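Cellulase (Clostridium cellulovorans, PDB 6UI3) probably hydrolyses beta-1,4-glucan chains of cellulose as a broad-specificity endoglucanase, of which this chain is the family 5 catalytic domain. Local coordinates at residues Thr259-Gly264 against Tyr297-Leu302. Residues are numbered along the deposited sequence; the frame is centred on the assembly and turned at random.
Sequences TFVKKG and YGMPCL
Val261 meets Tyr297 and Met299 from a turn whose shortest polar bond lies on its far side: Lys263 NZ donates to Thr259 O at 2.8 Å, in the carbonyl plane and on a lone pair, with a C=O...N angle of 121°. The contact itself is made by van der Waals touches and rests on one branched side chain. Val261 has CG1 anti to its backbone nitrogen (chi1 -180°), which spreads both methyls toward the Tyr297 carbonyl: CG1 lies 3.8 Å from Tyr297 O, CG2 almost as near. CG2 also meets Met299 CE at 3.6 Å in one of two modelled conformers, so this touch is conditional. There the thioether chain runs extended beyond CG and brings its terminal methyl against CG2, the two side chains meeting at a slant.

Two Schellman motifs frame the pair, with Gly264 and Gly298 as their positive-phi C-prime residues; in the first, Gly264 N bonds to Val261 O at 2.9 Å. The example illustrates how a TIM barrel joins successive helix-to-strand turns, at the end remote from the catalytic face. Val261 and Met299 both touch Val267 of strand 267-272, Met299 reaches Phe253 of helix 243-261, and beyond Met299 the chain enters neighbouring strand 301-305.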
ATOM      1  N   THR A 259     -12.847  -1.265 -15.433  1.00 10.00           N
ATOM      2  CA  THR A 259     -13.153   0.069 -14.939  1.00  9.81           C
ATOM      3  C   THR A 259     -11.977   1.017 -15.113  1.00  9.25           C
ATOM      4  O   THR A 259     -12.164   2.165 -15.511  1.00  9.88           O
ATOM      5  CB  THR A 259     -13.514   0.011 -13.454  1.00 11.59           C
ATOM      6  OG1 THR A 259     -14.669  -0.820 -13.260  1.00 15.27           O
ATOM      7  CG2 THR A 259     -13.790   1.383 -12.908  1.00 12.30           C
ATOM      8  N   PHE A 260     -10.762   0.557 -14.817  1.00  8.36           N
ATOM      9  CA  PHE A 260      -9.585   1.417 -14.761  1.00  8.16           C
ATOM     10  C   PHE A 260      -8.574   1.119 -15.863  1.00  8.74           C
ATOM     11  O   PHE A 260      -8.263   1.998 -16.682  1.00  8.85           O
ATOM     12  CB  PHE A 260      -8.917   1.290 -13.385  1.00  8.53           C
ATOM     13  CG  PHE A 260      -9.809   1.669 -12.231  1.00  8.52           C
ATOM     14  CD1 PHE A 260     -10.291   2.955 -12.119  1.00  9.02           C
ATOM     15  CD2 PHE A 260     -10.130   0.750 -11.238  1.00  8.71           C
ATOM     16  CE1 PHE A 260     -11.093   3.322 -11.066  1.00  9.78           C
ATOM     17  CE2 PHE A 260     -10.927   1.123 -10.170  1.00  8.72           C
ATOM     18  CZ  PHE A 260     -11.407   2.399 -10.089  1.00  8.79           C
ATOM     19  N   VAL A 261      -8.053  -0.111 -15.915  1.00  9.09           N
ATOM     20  CA  VAL A 261      -6.873  -0.382 -16.745  1.00  9.50           C
ATOM     21  C   VAL A 261      -7.180  -0.175 -18.222  1.00 10.85           C
ATOM     22  O   VAL A 261      -6.394   0.442 -18.957  1.00 11.84           O
ATOM     23  CB  VAL A 261      -6.318  -1.794 -16.468  1.00  9.79           C
ATOM     24  CG1 VAL A 261      -5.076  -2.073 -17.341  1.00 11.95           C
ATOM     25  CG2 VAL A 261      -5.955  -1.954 -15.002  1.00 10.93           C
ATOM     26  N   LYS A 262      -8.329  -0.666 -18.683  1.00 10.80           N
ATOM     27  CA  LYS A 262      -8.719  -0.499 -20.081  1.00 12.03           C
ATOM     28  C   LYS A 262      -8.973   0.957 -20.431  1.00 12.79           C
ATOM     29  O   LYS A 262      -8.982   1.309 -21.615  1.00 15.22           O
ATOM     30  CB  LYS A 262      -9.957  -1.355 -20.391  1.00 14.69           C
ATOM     31  CG  LYS A 262      -9.606  -2.816 -20.574  1.00 17.86           C
ATOM     32  CD  LYS A 262     -10.817  -3.748 -20.649  1.00 22.98           C
ATOM     33  CE  LYS A 262     -11.841  -3.327 -21.651  1.00 26.56           C
ATOM     34  NZ  LYS A 262     -12.883  -4.409 -21.763  1.00 28.66           N
ATOM     35  N   LYS A 263      -9.197   1.808 -19.439  1.00 12.53           N
ATOM     36  CA  LYS A 263      -9.355   3.240 -19.655  1.00 13.47           C
ATOM     37  C   LYS A 263      -8.042   3.995 -19.474  1.00 12.49           C
ATOM     38  O   LYS A 263      -8.051   5.232 -19.405  1.00 15.38           O
ATOM     39  CB  LYS A 263     -10.457   3.795 -18.746  1.00 15.96           C
ATOM     40  CG  LYS A 263     -11.802   3.072 -18.948  1.00 21.50           C
ATOM     41  CD  LYS A 263     -12.948   3.753 -18.211  1.00 27.77           C
ATOM     42  CE  LYS A 263     -14.117   2.800 -17.937  1.00 31.01           C
ATOM     43  NZ  LYS A 263     -14.664   2.952 -16.535  1.00 29.91           N
ATOM     44  N   GLY A 264      -6.923   3.273 -19.402  1.00 11.15           N
ATOM     45  CA  GLY A 264      -5.611   3.885 -19.320  1.00 11.25           C
ATOM     46  C   GLY A 264      -5.155   4.277 -17.940  1.00 10.17           C
ATOM     47  O   GLY A 264      -4.191   5.037 -17.825  1.00 11.85           O
ATOM     48  N   TYR A 297      -3.447  -8.391 -15.855  1.00 10.70           N
ATOM     49  CA  TYR A 297      -3.987  -7.043 -16.020  1.00 11.99           C
ATOM     50  C   TYR A 297      -2.999  -5.963 -15.579  1.00 11.62           C
ATOM     51  O   TYR A 297      -3.398  -4.815 -15.344  1.00 13.21           O
ATOM     52  CB  TYR A 297      -5.349  -6.923 -15.332  1.00 11.75           C
ATOM     53  CG  TYR A 297      -6.282  -8.014 -15.815  1.00 10.96           C
ATOM     54  CD1 TYR A 297      -6.732  -8.040 -17.131  1.00 11.91           C
ATOM     55  CD2 TYR A 297      -6.655  -9.064 -14.989  1.00 11.74           C
ATOM     56  CE1 TYR A 297      -7.555  -9.067 -17.595  1.00 11.80           C
ATOM     57  CE2 TYR A 297      -7.470 -10.092 -15.447  1.00 12.10           C
ATOM     58  CZ  TYR A 297      -7.912 -10.094 -16.761  1.00 11.40           C
ATOM     59  OH  TYR A 297      -8.729 -11.101 -17.250  1.00 13.84           O
ATOM     60  N   GLY A 298      -1.713  -6.304 -15.500  1.00 11.13           N
ATOM     61  CA  GLY A 298      -0.680  -5.323 -15.221  1.00 11.15           C
ATOM     62  C   GLY A 298      -0.696  -4.744 -13.825  1.00  9.22           C
ATOM     63  O   GLY A 298      -0.201  -3.629 -13.624  1.00 10.47           O
ATOM     64  N   MET A 299      -1.216  -5.485 -12.843  1.00  8.16           N
ATOM     65  CA  MET A 299      -1.343  -4.966 -11.494  0.71  7.74           C
ATOM     66  C   MET A 299      -0.278  -5.552 -10.583  1.00  7.80           C
ATOM     67  O   MET A 299      -0.324  -6.762 -10.290  1.00  8.17           O
ATOM     68  CB  MET A 299      -2.736  -5.282 -10.955  0.71  7.92           C
ATOM     69  CG  MET A 299      -3.821  -4.773 -11.878  0.71  8.80           C
ATOM     70  SD  MET A 299      -5.480  -5.155 -11.326  0.71 10.09           S
ATOM     71  CE  MET A 299      -6.475  -4.615 -12.691  0.71 11.04           C
ATOM     72  N   PRO A 300       0.669  -4.760 -10.093  1.00  7.88           N
ATOM     73  CA  PRO A 300       1.619  -5.293  -9.112  1.00  8.57           C
ATOM     74  C   PRO A 300       0.911  -5.621  -7.809  1.00  8.06           C
ATOM     75  O   PRO A 300      -0.070  -4.972  -7.424  1.00  8.57           O
ATOM     76  CB  PRO A 300       2.635  -4.160  -8.917  1.00 10.34           C
ATOM     77  CG  PRO A 300       2.141  -3.014  -9.644  1.00 13.57           C
ATOM     78  CD  PRO A 300       0.927  -3.350 -10.429  1.00  8.89           C
ATOM     79  N   CYS A 301       1.412  -6.661  -7.135  1.00  7.36           N
ATOM     80  CA  CYS A 301       0.863  -7.153  -5.879  1.00  7.74           C
ATOM     81  C   CYS A 301       1.884  -7.000  -4.763  1.00  8.05           C
ATOM     82  O   CYS A 301       3.037  -7.410  -4.911  1.00  9.35           O
ATOM     83  CB  CYS A 301       0.482  -8.629  -5.990  1.00  8.04           C
ATOM     84  SG  CYS A 301      -0.831  -8.957  -7.180  1.00  8.18           S
ATOM     85  N   LEU A 302       1.461  -6.406  -3.657  1.00  6.53           N
ATOM     86  CA  LEU A 302       2.324  -6.167  -2.508  1.00  7.21           C
ATOM     87  C   LEU A 302       1.800  -6.943  -1.306  1.00  7.12           C
ATOM     88  O   LEU A 302       0.739  -6.619  -0.771  1.00  7.53           O
ATOM     89  CB  LEU A 302       2.372  -4.671  -2.198  1.00  8.51           C
ATOM     90  CG  LEU A 302       3.098  -3.757  -3.178  1.00 11.78           C
ATOM     91  CD1 LEU A 302       2.574  -3.700  -4.548  1.00 14.11           C
ATOM     92  CD2 LEU A 302       3.102  -2.338  -2.608  1.00 13.06           C
TER